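Local coordinates for TRAP dicarboxylate transporter, DctP subunit (Anaerococcus prevoti, PDB 4N91), which binds D-glucuronate, in both its alpha and beta forms, and probably delivers it as the extracytoplasmic solute-binding component of a TRAP transporter, at residues A[98-103]-A[108-113]; A[123-128]-A[146-151]; A[104-109]-A[136-141]. All blocks are in the same frame, centred on the assembly; numbering follows the deposited sequence.

Contact 1: residues A[98-103]-A[108-113]; sequences ILETFN and IFNLPY
The side chains of E100 and N110 meet obliquely, a carboxylate against an amide whose plane is turned 77° from its own. One hydrogen bond joins them: N110 ND2 donates to E100 OE1 across 2.8 Å with an N-H...O angle of 157°. The amide nitrogen does not come in the plane of the carboxylate but from well above it, 62° out, while OE1 lies only slightly tilted from the amide plane of N110. Beyond the polar ends the approach is looser, E100 CB standing 3.8 Å from N110 ND2. The glutamate reaches the amide because its CG sits between its own backbone N and carbonyl carbon and the chain then runs extended to the carboxylate. In the solute-binding fold this pair closes the first part of the connection that runs from helix 96-99 toward helix 118-125, with the N110 side chain about 10 Å from the bound glucuronate and about 8 Å from that of R154, which binds the sugar. Both residues are buried, and their polar atoms have further partners. T181 OG1 is hydrogen-bonded to the same E100 OE1 and is the stronger partner, and S179 OG pairs with OE2, so that the carboxylate is surrounded by donors that probably favour its charged form. On the other side of the pair, N110 OD1 accepts a hydrogen bond from N96 ND2.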
loop_
_atom_site.group_PDB
_atom_site.type_symbol
_atom_site.label_atom_id
_atom_site.label_comp_id
_atom_site.label_asym_id
_atom_site.label_seq_id
_atom_site.Cartn_x
_atom_site.Cartn_y
_atom_site.Cartn_z
ATOM N N ILE A 98 -2.225 -5.689 -4.283
ATOM C CA ILE A 98 -3.282 -6.264 -5.102
ATOM C C ILE A 98 -3.076 -6.067 -6.596
ATOM O O ILE A 98 -3.666 -6.763 -7.404
ATOM C CB ILE A 98 -4.700 -5.795 -4.699
ATOM C CG1 ILE A 98 -4.912 -4.333 -5.046
ATOM C CG2 ILE A 98 -4.993 -6.099 -3.178
ATOM C CD1 ILE A 98 -6.357 -3.901 -4.986
ATOM N N LEU A 99 -2.194 -5.154 -6.979
ATOM C CA LEU A 99 -1.998 -4.872 -8.395
ATOM C C LEU A 99 -1.273 -6.010 -9.102
ATOM O O LEU A 99 -1.410 -6.166 -10.307
ATOM C CB LEU A 99 -1.266 -3.567 -8.596
ATOM C CG LEU A 99 -2.075 -2.344 -8.131
ATOM C CD1 LEU A 99 -1.250 -1.092 -8.336
ATOM C CD2 LEU A 99 -3.402 -2.222 -8.852
ATOM N N GLU A 100 -0.546 -6.833 -8.352
ATOM C CA GLU A 100 0.126 -7.990 -8.940
ATOM C C GLU A 100 -0.822 -8.993 -9.581
ATOM O O GLU A 100 -0.393 -9.786 -10.386
ATOM C CB GLU A 100 1.015 -8.684 -7.902
ATOM C CG GLU A 100 0.256 -9.330 -6.768
ATOM C CD GLU A 100 1.152 -10.036 -5.750
ATOM O OE1 GLU A 100 2.384 -9.770 -5.702
ATOM O OE2 GLU A 100 0.600 -10.854 -4.983
ATOM N N THR A 101 -2.103 -8.958 -9.230
ATOM C CA THR A 101 -3.083 -9.845 -9.840
ATOM C C THR A 101 -3.600 -9.278 -11.166
ATOM O O THR A 101 -4.250 -9.981 -11.918
ATOM C CB THR A 101 -4.272 -10.166 -8.887
ATOM O OG1 THR A 101 -5.016 -8.979 -8.586
ATOM C CG2 THR A 101 -3.767 -10.784 -7.597
ATOM N N PHE A 102 -3.279 -8.020 -11.446
ATOM C CA PHE A 102 -3.641 -7.380 -12.704
ATOM C C PHE A 102 -2.497 -7.436 -13.708
ATOM O O PHE A 102 -2.735 -7.512 -14.912
ATOM C CB PHE A 102 -4.103 -5.925 -12.468
ATOM C CG PHE A 102 -5.400 -5.845 -11.727
ATOM C CD1 PHE A 102 -5.429 -5.954 -10.348
ATOM C CD2 PHE A 102 -6.601 -5.730 -12.407
ATOM C CE1 PHE A 102 -6.644 -5.923 -9.658
ATOM C CE2 PHE A 102 -7.806 -5.698 -11.721
ATOM C CZ PHE A 102 -7.821 -5.788 -10.354
ATOM N N ASN A 103 -1.267 -7.386 -13.216
ATOM C CA ASN A 103 -0.075 -7.623 -14.036
ATOM C C ASN A 103 1.036 -8.061 -13.109
ATOM O O ASN A 103 1.278 -7.436 -12.074
ATOM C CB ASN A 103 0.350 -6.380 -14.801
ATOM C CG ASN A 103 1.414 -6.653 -15.851
ATOM O OD1 ASN A 103 2.578 -6.911 -15.543
ATOM N ND2 ASN A 103 1.018 -6.568 -17.112
ATOM N N ILE A 108 7.246 -6.903 -7.972
ATOM C CA ILE A 108 8.557 -6.446 -7.508
ATOM C C ILE A 108 8.504 -5.762 -6.132
ATOM O O ILE A 108 9.319 -6.063 -5.245
ATOM C CB ILE A 108 9.255 -5.544 -8.571
ATOM C CG1 ILE A 108 10.655 -5.128 -8.118
ATOM C CG2 ILE A 108 8.441 -4.298 -8.907
ATOM C CD1 ILE A 108 11.610 -6.242 -7.996
ATOM N N PHE A 109 7.556 -4.854 -5.951
ATOM C CA PHE A 109 7.495 -4.097 -4.687
ATOM C C PHE A 109 6.764 -4.841 -3.561
ATOM O O PHE A 109 6.634 -4.314 -2.459
ATOM C CB PHE A 109 6.858 -2.725 -4.877
ATOM C CG PHE A 109 7.515 -1.884 -5.925
ATOM C CD1 PHE A 109 8.888 -1.705 -5.946
ATOM C CD2 PHE A 109 6.757 -1.267 -6.901
ATOM C CE1 PHE A 109 9.467 -0.926 -6.923
ATOM C CE2 PHE A 109 7.352 -0.489 -7.880
ATOM C CZ PHE A 109 8.697 -0.339 -7.896
ATOM N N ASN A 110 6.288 -6.046 -3.837
ATOM C CA ASN A 110 5.669 -6.898 -2.807
ATOM C C ASN A 110 6.636 -7.897 -2.181
ATOM O O ASN A 110 6.261 -8.641 -1.273
ATOM C CB ASN A 110 4.470 -7.644 -3.388
ATOM C CG ASN A 110 3.370 -6.699 -3.810
ATOM O OD1 ASN A 110 3.241 -5.614 -3.238
ATOM N ND2 ASN A 110 2.613 -7.070 -4.836
ATOM N N LEU A 111 7.885 -7.904 -2.635
ATOM C CA LEU A 111 8.874 -8.828 -2.092
ATOM C C LEU A 111 9.184 -8.475 -0.638
ATOM O O LEU A 111 9.418 -7.324 -0.324
ATOM C CB LEU A 111 10.166 -8.777 -2.913
ATOM C CG LEU A 111 10.049 -9.264 -4.360
ATOM C CD1 LEU A 111 11.373 -9.068 -5.108
ATOM C CD2 LEU A 111 9.627 -10.721 -4.372
ATOM N N PRO A 112 9.203 -9.471 0.252
ATOM C CA PRO A 112 9.580 -9.223 1.642
ATOM C C PRO A 112 11.056 -8.874 1.792
ATOM O O PRO A 112 11.910 -9.393 1.044
ATOM C CB PRO A 112 9.303 -10.563 2.333
ATOM C CG PRO A 112 8.494 -11.354 1.371
ATOM C CD PRO A 112 8.844 -10.877 0.018
ATOM N N TYR A 113 11.331 -7.981 2.739
ATOM C CA TYR A 113 12.686 -7.591 3.085
ATOM C C TYR A 113 13.466 -7.180 1.854
ATOM O O TYR A 113 14.621 -7.565 1.662
ATOM C CB TYR A 113 13.365 -8.720 3.851
ATOM C CG TYR A 113 12.648 -8.994 5.140
ATOM C CD1 TYR A 113 12.675 -8.069 6.170
ATOM C CD2 TYR A 113 11.904 -10.147 5.322
ATOM C CE1 TYR A 113 12.005 -8.298 7.353
ATOM C CE2 TYR A 113 11.237 -10.389 6.494
ATOM C CZ TYR A 113 11.279 -9.456 7.506
ATOM O OH TYR A 113 10.588 -9.681 8.684
#

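Contact 2: residues A[123-128]-A[146-151]; sequences HVMDDP and VTWLDA
In the mixed five-stranded sheet of the solute-binding fold, strand 143-149 forms one margin, and here its W148 receives the C-terminal end of helix 118-125 on its indole. The ring is met in two ways, over a face by M125, a selenomethionine, and at its edge by D126. M125 CB sits almost centrally above the five-membered ring, a CH-pi contact of 3.3 Å to the centroid, with W148 CE2 the nearest ring atom. The rest of the side chain bends at chi2 and chi3, which brings its methyl CE back to 3.8 Å from W148 CB; SE stands over the same ring at a greater height, 5.4 Å from its centroid, in a more distant Met-aromatic contact. P241 also packs against M125. Beyond L149 the chain leaves the strand, and A151 lines the glucuronate pocket, yet the W148 side chain stays about 10 Å from the alpha-glucuronate. D126 follows at the helix end with its carboxylate inclined 56° to the indole, and a salt bridge from R274 of helix 256-290 shares the oxygen that faces the ring. That oxygen, D126 OD1, lies in the indole plane and accepts the hydrogen bond from W148 NE1 at 3.0 Å, with an N-H...O angle of 160° and the donor 41° above the carboxylate plane.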
loop_
_atom_site.group_PDB
_atom_site.type_symbol
_atom_site.label_atom_id
_atom_site.label_comp_id
_atom_site.label_asym_id
_atom_site.label_seq_id
_atom_site.Cartn_x
_atom_site.Cartn_y
_atom_site.Cartn_z
ATOM N N HIS A 123 13.671 6.540 -2.312
ATOM C CA HIS A 123 14.452 6.897 -3.484
ATOM C C HIS A 123 14.112 6.002 -4.663
ATOM O O HIS A 123 14.077 6.468 -5.794
ATOM C CB HIS A 123 15.946 6.849 -3.183
ATOM C CG HIS A 123 16.445 8.081 -2.500
ATOM N ND1 HIS A 123 16.484 8.213 -1.128
ATOM C CD2 HIS A 123 16.882 9.259 -3.006
ATOM C CE1 HIS A 123 16.954 9.410 -0.818
ATOM N NE2 HIS A 123 17.199 10.064 -1.940
ATOM N N VAL A 124 13.869 4.724 -4.386
ATOM C CA VAL A 124 13.408 3.804 -5.414
ATOM C C VAL A 124 12.091 4.260 -6.038
ATOM O O VAL A 124 11.984 4.328 -7.261
ATOM C CB VAL A 124 13.302 2.349 -4.885
ATOM C CG1 VAL A 124 12.490 1.465 -5.832
ATOM C CG2 VAL A 124 14.703 1.771 -4.694
HETATM N N MSE A 125 11.104 4.606 -5.209
HETATM C CA MSE A 125 9.772 4.950 -5.688
HETATM C C MSE A 125 9.791 6.289 -6.427
HETATM O O MSE A 125 8.896 6.559 -7.232
HETATM C CB MSE A 125 8.779 4.999 -4.514
HETATM C CG MSE A 125 8.609 3.685 -3.783
HETATM SE SE MSE A 125 8.221 2.159 -4.956
HETATM C CE MSE A 125 6.571 2.827 -5.826
ATOM N N ASP A 126 10.805 7.113 -6.147
ATOM C CA ASP A 126 10.941 8.417 -6.785
ATOM C C ASP A 126 11.820 8.343 -8.050
ATOM O O ASP A 126 12.046 9.349 -8.696
ATOM C CB ASP A 126 11.546 9.435 -5.817
ATOM C CG ASP A 126 10.548 9.949 -4.802
ATOM O OD1 ASP A 126 9.326 9.862 -5.060
ATOM O OD2 ASP A 126 10.993 10.458 -3.759
ATOM N N ASP A 127 12.327 7.160 -8.371
ATOM C CA ASP A 127 13.179 6.990 -9.554
ATOM C C ASP A 127 12.329 6.581 -10.758
ATOM O O ASP A 127 11.863 5.454 -10.847
ATOM C CB ASP A 127 14.255 5.943 -9.282
ATOM C CG ASP A 127 15.302 5.849 -10.414
ATOM O OD1 ASP A 127 15.012 6.237 -11.561
ATOM O OD2 ASP A 127 16.411 5.358 -10.150
ATOM N N PRO A 128 12.139 7.502 -11.712
ATOM C CA PRO A 128 11.257 7.217 -12.841
ATOM C C PRO A 128 11.747 6.042 -13.685
ATOM O O PRO A 128 10.945 5.386 -14.326
ATOM C CB PRO A 128 11.308 8.507 -13.675
ATOM C CG PRO A 128 11.974 9.515 -12.824
ATOM C CD PRO A 128 12.835 8.787 -11.863
ATOM N N VAL A 146 0.207 6.700 -11.627
ATOM C CA VAL A 146 0.645 8.070 -11.833
ATOM C C VAL A 146 1.534 8.612 -10.710
ATOM O O VAL A 146 2.334 9.538 -10.949
ATOM C CB VAL A 146 -0.539 9.032 -12.072
ATOM C CG1 VAL A 146 -1.253 8.666 -13.386
ATOM C CG2 VAL A 146 -1.480 9.078 -10.865
ATOM N N THR A 147 1.424 8.008 -9.530
ATOM C CA THR A 147 2.321 8.304 -8.418
ATOM C C THR A 147 2.138 7.238 -7.346
ATOM O O THR A 147 1.329 6.323 -7.516
ATOM C CB THR A 147 2.130 9.746 -7.851
ATOM O OG1 THR A 147 3.217 10.066 -6.969
ATOM C CG2 THR A 147 0.835 9.889 -7.128
ATOM N N TRP A 148 2.920 7.355 -6.281
ATOM C CA TRP A 148 2.832 6.460 -5.138
ATOM C C TRP A 148 2.560 7.272 -3.868
ATOM O O TRP A 148 2.715 8.498 -3.829
ATOM C CB TRP A 148 4.123 5.658 -4.998
ATOM C CG TRP A 148 5.319 6.509 -4.587
ATOM C CD1 TRP A 148 6.067 7.346 -5.391
ATOM C CD2 TRP A 148 5.905 6.589 -3.285
ATOM N NE1 TRP A 148 7.069 7.942 -4.653
ATOM C CE2 TRP A 148 6.998 7.484 -3.363
ATOM C CE3 TRP A 148 5.620 5.975 -2.062
ATOM C CZ2 TRP A 148 7.783 7.796 -2.262
ATOM C CZ3 TRP A 148 6.410 6.281 -0.971
ATOM C CH2 TRP A 148 7.481 7.188 -1.081
ATOM N N LEU A 149 2.135 6.565 -2.833
ATOM C CA LEU A 149 1.881 7.158 -1.537
ATOM C C LEU A 149 2.530 6.273 -0.497
ATOM O O LEU A 149 2.573 5.051 -0.668
ATOM C CB LEU A 149 0.376 7.268 -1.262
ATOM C CG LEU A 149 -0.450 7.972 -2.364
ATOM C CD1 LEU A 149 -1.903 7.769 -2.104
ATOM C CD2 LEU A 149 -0.120 9.439 -2.516
ATOM N N ASP A 150 2.998 6.875 0.589
ATOM C CA ASP A 150 3.702 6.159 1.642
ATOM C C ASP A 150 2.690 5.434 2.542
ATOM O O ASP A 150 1.696 6.020 2.983
ATOM C CB ASP A 150 4.474 7.172 2.487
ATOM C CG ASP A 150 5.614 6.564 3.283
ATOM O OD1 ASP A 150 5.692 5.330 3.457
ATOM O OD2 ASP A 150 6.471 7.366 3.749
ATOM N N ALA A 151 2.942 4.156 2.787
ATOM C CA ALA A 151 2.167 3.368 3.745
ATOM C C ALA A 151 3.103 2.702 4.760
ATOM O O ALA A 151 2.768 1.677 5.355
ATOM C CB ALA A 151 1.318 2.344 3.027
#

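Contact 3: residues A[104-109]-A[136-141]; sequences DVWEIF and ESTREG
A short 3-10 turn at 104-106, in the connection that follows helix 96-99, meets the type I beta turn E136-R139 that leads out of helix 128-135 toward strand 143-149. W106 and V105 on the first turn face T138 and S137 on the second. The polar link is a nearly straight hydrogen bond from W106 NE1 to T138 OG1, 3.0 Å long with an N-H...O angle of 166°. The hydroxyl oxygen lies at the indole edge, 9° out of its plane, in line with the N-H. T138 OG1 stands beside its own backbone N, opposite the carbonyl carbon (chi1 -42°), a rotation that turns the hydroxyl to the tryptophan. S137 takes a different part. Its OG comes obliquely to the indole, 3.4 Å from W106 NE1, but the angle is too poor for a hydrogen bond; this hydroxyl instead bonds back to the end of the preceding helix, at I134 O. The same serine supplies the apolar side of the contact, where V105 CG1 reaches S137 CB at 3.5 Å. The beta turn then passes into a 3-10 turn, with G141 N bonded to T138 O at 2.8 Å. I134 of helix 128-135 lies against both V105 and W106, L99 of helix 96-99 touches the indole as well, and T138 rests on F143, where strand 143-149 begins.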
loop_
_atom_site.group_PDB
_atom_site.type_symbol
_atom_site.label_atom_id
_atom_site.label_comp_id
_atom_site.label_asym_id
_atom_site.label_seq_id
_atom_site.Cartn_x
_atom_site.Cartn_y
_atom_site.Cartn_z
ATOM N N ASP A 104 1.731 -9.134 -13.475
ATOM C CA ASP A 104 2.706 -9.720 -12.571
ATOM C C ASP A 104 3.926 -8.842 -12.273
ATOM O O ASP A 104 4.610 -9.081 -11.287
ATOM C CB ASP A 104 3.161 -11.103 -13.062
ATOM C CG ASP A 104 3.981 -11.063 -14.349
ATOM O OD1 ASP A 104 4.455 -9.994 -14.798
ATOM O OD2 ASP A 104 4.183 -12.157 -14.925
ATOM N N VAL A 105 4.224 -7.848 -13.105
ATOM C CA VAL A 105 5.410 -7.052 -12.849
ATOM C C VAL A 105 5.283 -6.222 -11.561
ATOM O O VAL A 105 6.290 -5.838 -10.968
ATOM C CB VAL A 105 5.802 -6.166 -14.041
ATOM C CG1 VAL A 105 4.996 -4.894 -14.079
ATOM C CG2 VAL A 105 7.289 -5.845 -13.976
ATOM N N TRP A 106 4.061 -5.962 -11.109
ATOM C CA TRP A 106 3.909 -5.216 -9.840
ATOM C C TRP A 106 4.475 -5.999 -8.648
ATOM O O TRP A 106 4.744 -5.429 -7.583
ATOM C CB TRP A 106 2.463 -4.846 -9.551
ATOM C CG TRP A 106 1.803 -3.938 -10.530
ATOM C CD1 TRP A 106 1.049 -4.316 -11.605
ATOM C CD2 TRP A 106 1.773 -2.507 -10.509
ATOM N NE1 TRP A 106 0.567 -3.218 -12.254
ATOM C CE2 TRP A 106 1.005 -2.094 -11.619
ATOM C CE3 TRP A 106 2.319 -1.536 -9.666
ATOM C CZ2 TRP A 106 0.762 -0.753 -11.902
ATOM C CZ3 TRP A 106 2.089 -0.207 -9.959
ATOM C CH2 TRP A 106 1.316 0.169 -11.059
ATOM N N GLU A 107 4.655 -7.303 -8.831
ATOM C CA GLU A 107 5.208 -8.189 -7.802
ATOM C C GLU A 107 6.476 -7.657 -7.197
ATOM O O GLU A 107 6.795 -7.992 -6.068
ATOM C CB GLU A 107 5.602 -9.537 -8.426
ATOM C CG GLU A 107 4.492 -10.480 -8.613
ATOM C CD GLU A 107 4.896 -11.692 -9.422
ATOM O OE1 GLU A 107 5.916 -11.657 -10.192
ATOM O OE2 GLU A 107 4.157 -12.684 -9.306
ATOM N N ILE A 108 7.246 -6.903 -7.972
ATOM C CA ILE A 108 8.557 -6.446 -7.508
ATOM C C ILE A 108 8.504 -5.762 -6.132
ATOM O O ILE A 108 9.319 -6.063 -5.245
ATOM C CB ILE A 108 9.255 -5.544 -8.571
ATOM C CG1 ILE A 108 10.655 -5.128 -8.118
ATOM C CG2 ILE A 108 8.441 -4.298 -8.907
ATOM C CD1 ILE A 108 11.610 -6.242 -7.996
ATOM N N PHE A 109 7.556 -4.854 -5.951
ATOM C CA PHE A 109 7.495 -4.097 -4.687
ATOM C C PHE A 109 6.764 -4.841 -3.561
ATOM O O PHE A 109 6.634 -4.314 -2.459
ATOM C CB PHE A 109 6.858 -2.725 -4.877
ATOM C CG PHE A 109 7.515 -1.884 -5.925
ATOM C CD1 PHE A 109 8.888 -1.705 -5.946
ATOM C CD2 PHE A 109 6.757 -1.267 -6.901
ATOM C CE1 PHE A 109 9.467 -0.926 -6.923
ATOM C CE2 PHE A 109 7.352 -0.489 -7.880
ATOM C CZ PHE A 109 8.697 -0.339 -7.896
ATOM N N GLU A 136 3.239 1.751 -16.031
ATOM C CA GLU A 136 2.649 1.698 -17.370
ATOM C C GLU A 136 2.294 0.288 -17.829
ATOM O O GLU A 136 1.758 0.108 -18.913
ATOM C CB GLU A 136 3.608 2.330 -18.383
ATOM C CG GLU A 136 3.834 3.804 -18.137
ATOM C CD GLU A 136 4.914 4.408 -19.010
ATOM O OE1 GLU A 136 5.423 3.722 -19.923
ATOM O OE2 GLU A 136 5.254 5.587 -18.762
ATOM N N SER A 137 2.583 -0.704 -16.999
ATOM C CA SER A 137 2.468 -2.098 -17.396
ATOM C C SER A 137 1.037 -2.536 -17.686
ATOM O O SER A 137 0.812 -3.474 -18.454
ATOM C CB SER A 137 3.081 -2.985 -16.307
ATOM O OG SER A 137 2.296 -2.969 -15.139
ATOM N N THR A 138 0.060 -1.866 -17.081
ATOM C CA THR A 138 -1.304 -2.366 -17.122
ATOM C C THR A 138 -2.230 -1.483 -17.986
ATOM O O THR A 138 -3.444 -1.537 -17.879
ATOM C CB THR A 138 -1.808 -2.626 -15.697
ATOM O OG1 THR A 138 -0.748 -3.249 -14.949
ATOM C CG2 THR A 138 -2.973 -3.578 -15.714
ATOM N N ARG A 139 -1.638 -0.725 -18.909
ATOM C CA ARG A 139 -2.421 0.118 -19.807
ATOM C C ARG A 139 -3.466 -0.683 -20.573
ATOM O O ARG A 139 -4.600 -0.246 -20.712
ATOM C CB ARG A 139 -1.505 0.855 -20.796
ATOM C CG ARG A 139 -0.742 1.993 -20.147
ATOM C CD ARG A 139 0.452 2.430 -20.999
ATOM N NE ARG A 139 0.911 3.755 -20.588
ATOM C CZ ARG A 139 1.906 4.421 -21.178
ATOM N NH1 ARG A 139 2.559 3.874 -22.199
ATOM N NH2 ARG A 139 2.244 5.631 -20.747
ATOM N N GLU A 140 -3.099 -1.878 -21.020
ATOM C CA GLU A 140 -4.039 -2.730 -21.749
ATOM C C GLU A 140 -5.170 -3.229 -20.847
ATOM O O GLU A 140 -6.221 -3.624 -21.323
ATOM C CB GLU A 140 -3.308 -3.918 -22.376
ATOM C CG GLU A 140 -2.282 -3.525 -23.428
ATOM C CD GLU A 140 -2.916 -2.991 -24.698
ATOM O OE1 GLU A 140 -4.165 -3.008 -24.798
ATOM O OE2 GLU A 140 -2.163 -2.555 -25.600
ATOM N N GLY A 141 -4.951 -3.193 -19.536
ATOM C CA GLY A 141 -5.968 -3.551 -18.575
ATOM C C GLY A 141 -6.798 -2.357 -18.113
ATOM O O GLY A 141 -7.692 -2.497 -17.275
#

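Overall arrangement
Contacts 1 and 3 lie 9 Å apart between centres and draw on the same winding connection after helix 96-99, sharing I108 and F109; contact 2 joins the next helix, 118-125, to the sheet. F109, on this shared part, packs on M125 of contact 2 (F109 CE1 to M125 SE 3.9 Å). All are largely buried, although contact 2 has an exposed aspartate at its margin and contact 3 a partly exposed serine. Their chemistry differs: contact 1 is a purely polar carboxylate-amide pair, contact 2 combines packing over an indole face with a charged acceptor at its edge, and contact 3 offers its indole N-H a neutral hydroxyl. Contact 3 lies farthest from the chain's centre.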